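Local coordinates for tyrosine-protein phosphatase non-receptor type 18 (Homo sapiens, PDB 2OC3), which dephosphorylates phosphotyrosine in proteins, acting on autophosphorylated tyrosine kinases known to be overexpressed in tumour tissues, through the catalytic domain that makes up this chain, at residues A[14-18]-A[259-263]; A[63-67]-A[143-147]; A[71-77]-A[89-95]. One frame throughout, in Å; residues are numbered along the deposited sequence.

Interaction 1: A[14-18]-A[259-263]; sequences SFLER and PPDFS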
loop_
_atom_site.group_PDB
_atom_site.type_symbol
_atom_site.label_atom_id
_atom_site.label_comp_id
_atom_site.label_asym_id
_atom_site.label_seq_id
_atom_site.Cartn_x
_atom_site.Cartn_y
_atom_site.Cartn_z
ATOM N N SER A 14 5.465 10.600 25.877
ATOM C CA SER A 14 4.248 11.329 26.212
ATOM C C SER A 14 3.015 10.655 25.595
ATOM O O SER A 14 1.977 10.489 26.240
ATOM C CB SER A 14 4.351 12.772 25.719
ATOM O OG SER A 14 3.133 13.464 25.934
ATOM N N PHE A 15 3.136 10.268 24.332
ATOM C CA PHE A 15 2.069 9.521 23.682
ATOM C C PHE A 15 1.789 8.227 24.450
ATOM O O PHE A 15 0.626 7.856 24.662
ATOM C CB PHE A 15 2.459 9.216 22.236
ATOM C CG PHE A 15 1.476 8.337 21.519
ATOM C CD1 PHE A 15 0.318 8.885 20.978
ATOM C CD2 PHE A 15 1.697 6.971 21.397
ATOM C CE1 PHE A 15 -0.599 8.090 20.321
ATOM C CE2 PHE A 15 0.780 6.167 20.731
ATOM C CZ PHE A 15 -0.363 6.733 20.200
ATOM N N LEU A 16 2.855 7.540 24.861
ATOM C CA LEU A 16 2.724 6.296 25.619
ATOM C C LEU A 16 2.148 6.559 27.016
ATOM O O LEU A 16 1.312 5.789 27.501
ATOM C CB LEU A 16 4.064 5.555 25.710
ATOM C CG LEU A 16 4.612 4.924 24.420
ATOM C CD1 LEU A 16 5.900 4.158 24.707
ATOM C CD2 LEU A 16 3.586 4.013 23.758
ATOM N N GLU A 17 2.577 7.647 27.655
ATOM C CA GLU A 17 1.989 8.056 28.937
ATOM C C GLU A 17 0.473 8.237 28.797
ATOM O O GLU A 17 -0.283 7.761 29.648
ATOM C CB GLU A 17 2.642 9.348 29.452
ATOM N N ARG A 18 0.034 8.896 27.716
ATOM C CA ARG A 18 -1.406 9.029 27.405
ATOM C C ARG A 18 -2.084 7.673 27.177
ATOM O O ARG A 18 -3.199 7.451 27.650
ATOM C CB ARG A 18 -1.647 9.922 26.177
ATOM C CG ARG A 18 -1.325 11.387 26.401
ATOM C CD ARG A 18 -1.971 12.299 25.349
ATOM N NE ARG A 18 -1.426 12.143 23.996
ATOM C CZ ARG A 18 -0.223 12.565 23.596
ATOM N NH1 ARG A 18 0.613 13.154 24.450
ATOM N NH2 ARG A 18 0.159 12.379 22.328
ATOM N N PRO A 259 4.939 15.282 17.465
ATOM C CA PRO A 259 4.634 16.380 18.391
ATOM C C PRO A 259 3.954 15.872 19.640
ATOM O O PRO A 259 3.483 14.729 19.643
ATOM C CB PRO A 259 3.713 17.278 17.577
ATOM C CG PRO A 259 3.042 16.377 16.626
ATOM C CD PRO A 259 3.946 15.174 16.387
ATOM N N PRO A 260 3.929 16.681 20.713
ATOM C CA PRO A 260 3.400 16.217 21.996
ATOM C C PRO A 260 1.907 15.888 21.964
ATOM O O PRO A 260 1.430 15.104 22.783
ATOM C CB PRO A 260 3.674 17.401 22.942
ATOM C CG PRO A 260 3.804 18.568 22.042
ATOM C CD PRO A 260 4.443 18.064 20.806
ATOM N N ASP A 261 1.202 16.460 20.999
ATOM C CA ASP A 261 -0.195 16.140 20.768
ATOM C C ASP A 261 -0.369 15.177 19.596
ATOM O O ASP A 261 -1.408 15.192 18.942
ATOM C CB ASP A 261 -0.989 17.418 20.507
ATOM C CG ASP A 261 -0.464 18.211 19.314
ATOM O OD1 ASP A 261 0.561 17.815 18.699
ATOM O OD2 ASP A 261 -1.094 19.237 18.990
ATOM N N PHE A 262 0.658 14.370 19.315
ATOM C CA PHE A 262 0.559 13.355 18.262
ATOM C C PHE A 262 -0.691 12.500 18.448
ATOM O O PHE A 262 -1.001 12.017 19.555
ATOM C CB PHE A 262 1.778 12.456 18.268
ATOM C CG PHE A 262 1.674 11.297 17.299
ATOM C CD1 PHE A 262 1.677 11.519 15.930
ATOM C CD2 PHE A 262 1.548 10.005 17.761
ATOM C CE1 PHE A 262 1.561 10.424 15.031
ATOM C CE2 PHE A 262 1.453 8.933 16.873
ATOM C CZ PHE A 262 1.458 9.172 15.517
ATOM N N SER A 263 -1.393 12.291 17.337
ATOM C CA SER A 263 -2.643 11.577 17.327
ATOM C C SER A 263 -2.596 10.542 16.191
ATOM O O SER A 263 -2.578 10.908 15.018
ATOM C CB SER A 263 -3.777 12.558 17.050
ATOM O OG SER A 263 -5.013 11.873 16.880
#

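Interaction 2: A[63-67]-A[143-147]; sequences KNRYK and KRCER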
loop_
_atom_site.group_PDB
_atom_site.type_symbol
_atom_site.label_atom_id
_atom_site.label_comp_id
_atom_site.label_asym_id
_atom_site.label_seq_id
_atom_site.Cartn_x
_atom_site.Cartn_y
_atom_site.Cartn_z
ATOM N N LYS A 63 -11.878 -3.373 -14.441
ATOM C CA LYS A 63 -10.523 -3.176 -13.909
ATOM C C LYS A 63 -10.486 -3.101 -12.388
ATOM O O LYS A 63 -9.399 -2.919 -11.828
ATOM C CB LYS A 63 -9.871 -1.939 -14.535
ATOM C CG LYS A 63 -9.839 -1.934 -16.041
ATOM C CD LYS A 63 -9.348 -0.614 -16.575
ATOM C CE LYS A 63 -9.448 -0.478 -18.098
ATOM N NZ LYS A 63 -9.141 0.953 -18.493
ATOM N N ASN A 64 -11.631 -3.219 -11.719
ATOM C CA ASN A 64 -11.728 -3.228 -10.259
ATOM C C ASN A 64 -11.902 -4.653 -9.764
ATOM O O ASN A 64 -12.805 -5.347 -10.198
ATOM C CB ASN A 64 -12.923 -2.396 -9.815
ATOM C CG ASN A 64 -12.797 -0.978 -10.296
ATOM O OD1 ASN A 64 -11.710 -0.410 -10.277
ATOM N ND2 ASN A 64 -13.913 -0.398 -10.803
ATOM N N ARG A 65 -11.071 -5.049 -8.802
ATOM C CA ARG A 65 -11.169 -6.390 -8.207
ATOM C C ARG A 65 -12.454 -6.578 -7.425
ATOM O O ARG A 65 -13.031 -7.710 -7.420
ATOM C CB ARG A 65 -9.940 -6.648 -7.339
ATOM C CG ARG A 65 -9.876 -8.024 -6.692
ATOM C CD ARG A 65 -8.546 -8.288 -6.017
ATOM N NE ARG A 65 -7.504 -8.580 -6.962
ATOM C CZ ARG A 65 -7.315 -9.745 -7.555
ATOM N NH1 ARG A 65 -8.153 -10.771 -7.352
ATOM N NH2 ARG A 65 -6.304 -9.873 -8.376
ATOM N N TYR A 66 -12.891 -5.546 -6.717
ATOM C CA TYR A 66 -14.074 -5.584 -5.824
ATOM C C TYR A 66 -15.037 -4.466 -6.229
ATOM O O TYR A 66 -14.614 -3.314 -6.389
ATOM C CB TYR A 66 -13.649 -5.436 -4.383
ATOM C CG TYR A 66 -12.698 -6.529 -3.922
ATOM C CD1 TYR A 66 -13.178 -7.832 -3.686
ATOM C CD2 TYR A 66 -11.355 -6.281 -3.756
ATOM C CE1 TYR A 66 -12.342 -8.832 -3.295
ATOM C CE2 TYR A 66 -10.514 -7.266 -3.332
ATOM C CZ TYR A 66 -11.001 -8.536 -3.112
ATOM O OH TYR A 66 -10.125 -9.529 -2.700
ATOM N N LYS A 67 -16.329 -4.774 -6.321
ATOM C CA LYS A 67 -17.310 -3.748 -6.726
ATOM C C LYS A 67 -17.447 -2.607 -5.718
ATOM O O LYS A 67 -17.866 -1.494 -6.079
ATOM C CB LYS A 67 -18.677 -4.409 -6.960
ATOM C CG LYS A 67 -18.686 -5.423 -8.106
ATOM C CD LYS A 67 -20.111 -5.979 -8.333
ATOM N N LYS A 143 -8.784 -16.517 -4.903
ATOM C CA LYS A 143 -7.770 -15.710 -5.587
ATOM C C LYS A 143 -7.831 -14.265 -5.095
ATOM O O LYS A 143 -8.903 -13.618 -5.050
ATOM C CB LYS A 143 -7.953 -15.726 -7.109
ATOM C CG LYS A 143 -6.738 -15.244 -7.916
ATOM C CD LYS A 143 -5.608 -16.258 -7.876
ATOM C CE LYS A 143 -4.320 -15.786 -8.504
ATOM N NZ LYS A 143 -4.181 -16.264 -9.912
ATOM N N ARG A 144 -6.673 -13.767 -4.677
ATOM C CA ARG A 144 -6.564 -12.437 -4.093
ATOM C C ARG A 144 -5.609 -11.507 -4.863
ATOM O O ARG A 144 -5.730 -10.272 -4.752
ATOM C CB ARG A 144 -6.112 -12.562 -2.631
ATOM C CG ARG A 144 -7.164 -13.186 -1.735
ATOM C CD ARG A 144 -8.412 -12.306 -1.594
ATOM N NE ARG A 144 -9.349 -12.896 -0.622
ATOM C CZ ARG A 144 -10.670 -12.726 -0.642
ATOM N NH1 ARG A 144 -11.284 -12.021 -1.588
ATOM N NH2 ARG A 144 -11.389 -13.317 0.295
ATOM N N CYS A 145 -4.688 -12.062 -5.637
ATOM C CA CYS A 145 -3.768 -11.266 -6.426
ATOM C C CYS A 145 -3.148 -12.119 -7.494
ATOM O O CYS A 145 -2.687 -13.231 -7.167
ATOM C CB CYS A 145 -2.663 -10.722 -5.513
ATOM S SG CYS A 145 -1.508 -9.539 -6.279
ATOM N N GLU A 146 -3.042 -11.590 -8.719
ATOM C CA GLU A 146 -2.243 -12.270 -9.727
ATOM C C GLU A 146 -0.748 -12.136 -9.485
ATOM O O GLU A 146 -0.272 -11.077 -9.037
ATOM C CB GLU A 146 -2.601 -11.769 -11.116
ATOM C CG GLU A 146 -4.007 -12.091 -11.497
ATOM C CD GLU A 146 -4.284 -13.593 -11.536
ATOM O OE1 GLU A 146 -3.529 -14.301 -12.243
ATOM O OE2 GLU A 146 -5.178 -14.053 -10.819
ATOM N N ARG A 147 0.010 -13.169 -9.826
ATOM C CA ARG A 147 1.461 -13.097 -9.775
ATOM C C ARG A 147 1.912 -12.146 -10.876
ATOM O O ARG A 147 1.635 -12.357 -12.074
ATOM C CB ARG A 147 2.091 -14.472 -9.980
ATOM C CG ARG A 147 3.582 -14.372 -10.121
ATOM C CD ARG A 147 4.250 -15.706 -9.955
ATOM N NE ARG A 147 3.883 -16.660 -10.998
ATOM C CZ ARG A 147 4.438 -16.707 -12.211
ATOM N NH1 ARG A 147 5.353 -15.814 -12.599
ATOM N NH2 ARG A 147 4.050 -17.647 -13.084
HETATM O O HOH W 1 -6.813 -12.283 -9.858
HETATM O O HOH W 2 -10.315 -11.166 -5.396
#

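Interaction 3: A[71-77]-A[89-95]; sequences PYDQTRV and DYINGNF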
loop_
_atom_site.group_PDB
_atom_site.type_symbol
_atom_site.label_atom_id
_atom_site.label_comp_id
_atom_site.label_asym_id
_atom_site.label_seq_id
_atom_site.Cartn_x
_atom_site.Cartn_y
_atom_site.Cartn_z
ATOM N N PRO A 71 -11.465 3.814 -6.411
ATOM C CA PRO A 71 -10.546 4.847 -5.967
ATOM C C PRO A 71 -11.252 6.198 -5.964
ATOM O O PRO A 71 -12.033 6.519 -6.857
ATOM C CB PRO A 71 -9.454 4.819 -7.063
ATOM C CG PRO A 71 -10.182 4.401 -8.287
ATOM C CD PRO A 71 -11.161 3.374 -7.789
ATOM N N TYR A 72 -10.954 7.026 -4.983
ATOM C CA TYR A 72 -11.556 8.363 -4.981
ATOM C C TYR A 72 -10.931 9.148 -6.107
ATOM O O TYR A 72 -9.725 9.115 -6.318
ATOM C CB TYR A 72 -11.239 9.076 -3.681
ATOM C CG TYR A 72 -11.826 8.388 -2.448
ATOM C CD1 TYR A 72 -13.116 7.877 -2.500
ATOM C CD2 TYR A 72 -11.116 8.275 -1.243
ATOM C CE1 TYR A 72 -13.707 7.273 -1.405
ATOM C CE2 TYR A 72 -11.738 7.654 -0.120
ATOM C CZ TYR A 72 -13.031 7.181 -0.238
ATOM O OH TYR A 72 -13.713 6.512 0.814
ATOM N N ASP A 73 -11.749 9.853 -6.869
ATOM C CA ASP A 73 -11.221 10.672 -7.969
ATOM C C ASP A 73 -10.184 11.687 -7.517
ATOM O O ASP A 73 -9.303 12.052 -8.280
ATOM C CB ASP A 73 -12.374 11.459 -8.608
ATOM C CG ASP A 73 -13.433 10.564 -9.277
ATOM O OD1 ASP A 73 -13.048 9.640 -10.044
ATOM O OD2 ASP A 73 -14.658 10.791 -9.070
ATOM N N GLN A 74 -10.350 12.211 -6.314
ATOM C CA GLN A 74 -9.561 13.353 -5.854
ATOM C C GLN A 74 -8.057 13.084 -5.742
ATOM O O GLN A 74 -7.243 14.009 -5.784
ATOM C CB GLN A 74 -10.092 13.836 -4.513
ATOM C CG GLN A 74 -11.468 14.488 -4.571
ATOM C CD GLN A 74 -12.580 13.578 -4.958
ATOM O OE1 GLN A 74 -12.641 12.396 -4.590
ATOM N NE2 GLN A 74 -13.567 14.162 -5.713
ATOM N N THR A 75 -7.704 11.820 -5.530
ATOM C CA THR A 75 -6.338 11.393 -5.261
ATOM C C THR A 75 -5.977 10.205 -6.190
ATOM O O THR A 75 -4.947 9.572 -5.973
ATOM C CB THR A 75 -6.207 10.920 -3.803
ATOM O OG1 THR A 75 -7.152 9.868 -3.593
ATOM C CG2 THR A 75 -6.417 12.071 -2.801
ATOM N N ARG A 76 -6.787 9.871 -7.197
ATOM C CA ARG A 76 -6.501 8.682 -7.990
ATOM C C ARG A 76 -5.222 8.827 -8.789
ATOM O O ARG A 76 -4.832 9.909 -9.204
ATOM C CB ARG A 76 -7.652 8.284 -8.932
ATOM C CG ARG A 76 -7.855 9.169 -10.117
ATOM C CD ARG A 76 -8.997 8.641 -10.972
ATOM N NE ARG A 76 -9.152 9.354 -12.237
ATOM C CZ ARG A 76 -8.764 8.918 -13.439
ATOM N NH1 ARG A 76 -9.006 9.682 -14.513
ATOM N NH2 ARG A 76 -8.157 7.744 -13.616
ATOM N N VAL A 77 -4.576 7.697 -9.053
ATOM C CA VAL A 77 -3.384 7.652 -9.900
ATOM C C VAL A 77 -3.833 7.751 -11.342
ATOM O O VAL A 77 -4.575 6.916 -11.820
ATOM C CB VAL A 77 -2.642 6.311 -9.667
ATOM C CG1 VAL A 77 -1.499 6.184 -10.691
ATOM C CG2 VAL A 77 -2.100 6.227 -8.269
ATOM N N ASP A 89 -6.050 5.850 -18.864
ATOM C CA ASP A 89 -5.446 6.458 -17.676
ATOM C C ASP A 89 -5.784 5.793 -16.337
ATOM O O ASP A 89 -5.253 6.189 -15.317
ATOM C CB ASP A 89 -5.728 7.955 -17.611
ATOM C CG ASP A 89 -7.146 8.322 -17.198
ATOM O OD1 ASP A 89 -7.891 7.513 -16.622
ATOM O OD2 ASP A 89 -7.548 9.509 -17.437
ATOM N N TYR A 90 -6.610 4.763 -16.381
ATOM C CA TYR A 90 -7.247 4.255 -15.184
ATOM C C TYR A 90 -6.506 3.064 -14.544
ATOM O O TYR A 90 -6.167 2.085 -15.193
ATOM C CB TYR A 90 -8.699 3.852 -15.428
ATOM C CG TYR A 90 -9.345 3.377 -14.174
ATOM C CD1 TYR A 90 -9.852 4.277 -13.227
ATOM C CD2 TYR A 90 -9.370 2.041 -13.867
ATOM C CE1 TYR A 90 -10.430 3.865 -12.050
ATOM C CE2 TYR A 90 -10.003 1.592 -12.662
ATOM C CZ TYR A 90 -10.512 2.514 -11.762
ATOM O OH TYR A 90 -11.110 2.179 -10.564
ATOM N N ILE A 91 -6.298 3.200 -13.235
ATOM C CA ILE A 91 -5.934 2.058 -12.366
ATOM C C ILE A 91 -6.625 2.239 -11.037
ATOM O O ILE A 91 -6.854 3.357 -10.564
ATOM C CB ILE A 91 -4.386 1.903 -12.190
ATOM C CG1 ILE A 91 -4.074 0.553 -11.503
ATOM C CG2 ILE A 91 -3.796 3.052 -11.423
ATOM C CD1 ILE A 91 -2.635 0.076 -11.666
ATOM N N ASN A 92 -7.008 1.128 -10.419
ATOM C CA ASN A 92 -7.572 1.200 -9.086
ATOM C C ASN A 92 -6.454 1.431 -8.087
ATOM O O ASN A 92 -5.829 0.490 -7.582
ATOM C CB ASN A 92 -8.414 -0.033 -8.745
ATOM C CG ASN A 92 -9.247 0.170 -7.508
ATOM O OD1 ASN A 92 -8.763 0.685 -6.516
ATOM N ND2 ASN A 92 -10.512 -0.266 -7.561
ATOM N N GLY A 93 -6.151 2.708 -7.856
ATOM C CA GLY A 93 -5.085 3.101 -6.950
ATOM C C GLY A 93 -5.169 4.577 -6.653
ATOM O O GLY A 93 -5.720 5.367 -7.430
ATOM N N ASN A 94 -4.629 4.944 -5.491
ATOM C CA ASN A 94 -4.644 6.329 -5.005
ATOM C C ASN A 94 -3.290 6.701 -4.426
ATOM O O ASN A 94 -2.623 5.877 -3.801
ATOM C CB ASN A 94 -5.690 6.550 -3.908
ATOM C CG ASN A 94 -7.086 6.383 -4.415
ATOM O OD1 ASN A 94 -7.649 5.290 -4.382
ATOM N ND2 ASN A 94 -7.674 7.473 -4.904
ATOM N N PHE A 95 -2.895 7.959 -4.604
ATOM C CA PHE A 95 -1.764 8.509 -3.896
ATOM C C PHE A 95 -2.133 8.813 -2.464
ATOM O O PHE A 95 -3.265 9.270 -2.195
ATOM C CB PHE A 95 -1.294 9.800 -4.575
ATOM C CG PHE A 95 -0.587 9.581 -5.877
ATOM C CD1 PHE A 95 0.692 9.083 -5.898
ATOM C CD2 PHE A 95 -1.169 9.896 -7.108
ATOM C CE1 PHE A 95 1.400 8.905 -7.089
ATOM C CE2 PHE A 95 -0.435 9.681 -8.325
ATOM C CZ PHE A 95 0.810 9.190 -8.281
HETATM O O HOH W 3 -7.008 5.879 -11.743
#

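Interaction 1: A[14-18]-A[259-263]
F15 and F262 meet as an edge-to-face (T-shaped) pair: F262 brings the edge carrying CD2 and CE2 over one face of the F15 ring, off its centre and toward the rim. The ring centroids lie 5.3 Å apart with the planes at 62°, and the closest approach is 3.6 Å between F15 CD1 and F262 CD2. In F15 the ring carbon CG lies opposite the backbone N (chi1 175°), which swings the ring off the start of helix 15-18 toward the loop. This is the tight half of the contact. Both rings are buried: F15 also packs on Y289 and F296 of helix 282-296, while F262 rests on V249 and L252 of helix 238-254.

The other half is polar and faces solvent. Here R18 folds back over its own helix turn, bent at chi3 (-68°), so that its guanidinium lies over the CA of F15 and its NH2 comes to the edge of the F15 ring. NH2 of R18 donates to the carbonyl oxygen of F262 at 3.0 Å, in the carbonyl plane and on a lone pair, though the bond is bent. Beside it, R18 NH1 comes within 2.7 Å of P260 O and within 2.9 Å of S14 OG. The guanidinium thus has P260 O and F262 O as its nearest carbonyl oxygens across the contact. P260 lies exposed at the margin, and D261 turns its side chain away, its carboxylate well clear of the arginine.

P259 to F262 form a type I beta turn, closed by the bond from F262 N to P259 O. S263 follows directly as the N-cap of helix 264-272, its OG bonded to D266 N. The arrangement is a turn leading into a serine-capped helix, clasped by the N-terminal helix on the helical side of the phosphatase fold.

Interaction 2: A[63-67]-A[143-147]
R65 reaches R144 with its guanidinium laid flat beneath a backbone carbonyl. Followed outward, its CB heads toward 143-147, and CG lies over one face of the neighbouring Y66 ring. CD comes to 3.7 Å from R144 O, after which the chain bends at chi3 (-76°). NE gives its hydrogen to G110 O; it is also near R144 O, but at too poor an angle to bond. That oxygen sits above the centre of the guanidinium, 3.3 Å from R65 CZ. NH1 donates to a water that in turn donates to K143 O. NH2 lies 3.5 Å from C145 CA and donates to a second water, which passes a hydrogen to E146 OE2, the carboxylate oxygen salt-bridged to K143 NZ at 2.6 Å. Alongside, R144 NH1 donates to Y66 OH at 3.0 Å, approaching the edge of the tyrosine ring.

The nearby R65 charge would probably polarise the R144 carbonyl. Both Y66 OH and R144 O also bond S234 OG, in the loop that by similarity binds substrate; this is consistent with a second shell that grips the S234 hydroxyl with two bonds.

Interaction 3: A[71-77]-A[89-95]
R76 and D89 form the salt bridge at one end of this contact. R76 runs extended from CG to NE, which carries its guanidinium out to the D89 carboxylate. R76 NH2 reaches D89 OD1 at 3.0 Å; OD1 lies in the plane of the guanidinium, while NH2 meets it from well above the carboxylate plane. NH1 adds two weak, longer bonds to OD1 and OD2. At the other end, N94 ND2 donates to T75 OG1 at 2.8 Å and weakly to Y72 O. Between them the backbones pair antiparallel: F95 N bonds T75 O at 2.9 Å and V77 N bonds G93 O at 3.1 Å, enclosing R76 and N94 as a non-hydrogen-bonded pair. Next to this, V77 CG2 sits over the face of the F95 ring, 4.0 Å from its centroid, and V77 CB touches I91 CG2. P71 presses its ring against the hydroxyl end of Y90, with CD 3.0 Å from Y90 OH.

A second layer fixes these groups. A water accepts from R76 NH2 and links V77 O to I91 N. Replacing R76 with a leucine would remove the guanidinium, which is likely to leave the D89 carboxylate without its countercharge and that water without the hydrogen bond from NH2. R275 NH1 bonds both N94 OD1 and N92 OD1, T75 OG1 is tied to Q274 O, and Y90 OH to N64 OD1.

N92 is the centre of an inverse gamma turn, the corner between strand 90-91 and strand 93-97. The latter is an outermost strand of the mixed sheet and runs antiparallel to 103-108, whose I106 touches both V77 and F95. Before the corner, I91 packs on T108 of that strand and on D118 and L122 of helix 116-125.

Overall arrangement
Interaction 3 is the buried one, a backbone-paired sheet margin with apolar packing inside and a salt bridge at its partly exposed end. Interaction 2 lies at the surface and works through arginines, waters and carbonyls beside the loop that probably binds substrate. The two touch through N64, which also reaches N92 of interaction 3, and 71-77 with 89-95 is nested in the loop closed by 63-67 and 143-147. Interaction 1 stands apart, its centre about 38 Å from that of interaction 2 and on the opposite side of the chain's centre. Away from the annotated sites, it joins the N-terminal helix to a loop between helices, combining a buried aromatic pair with an arginine bonded to a backbone carbonyl at the solvent side.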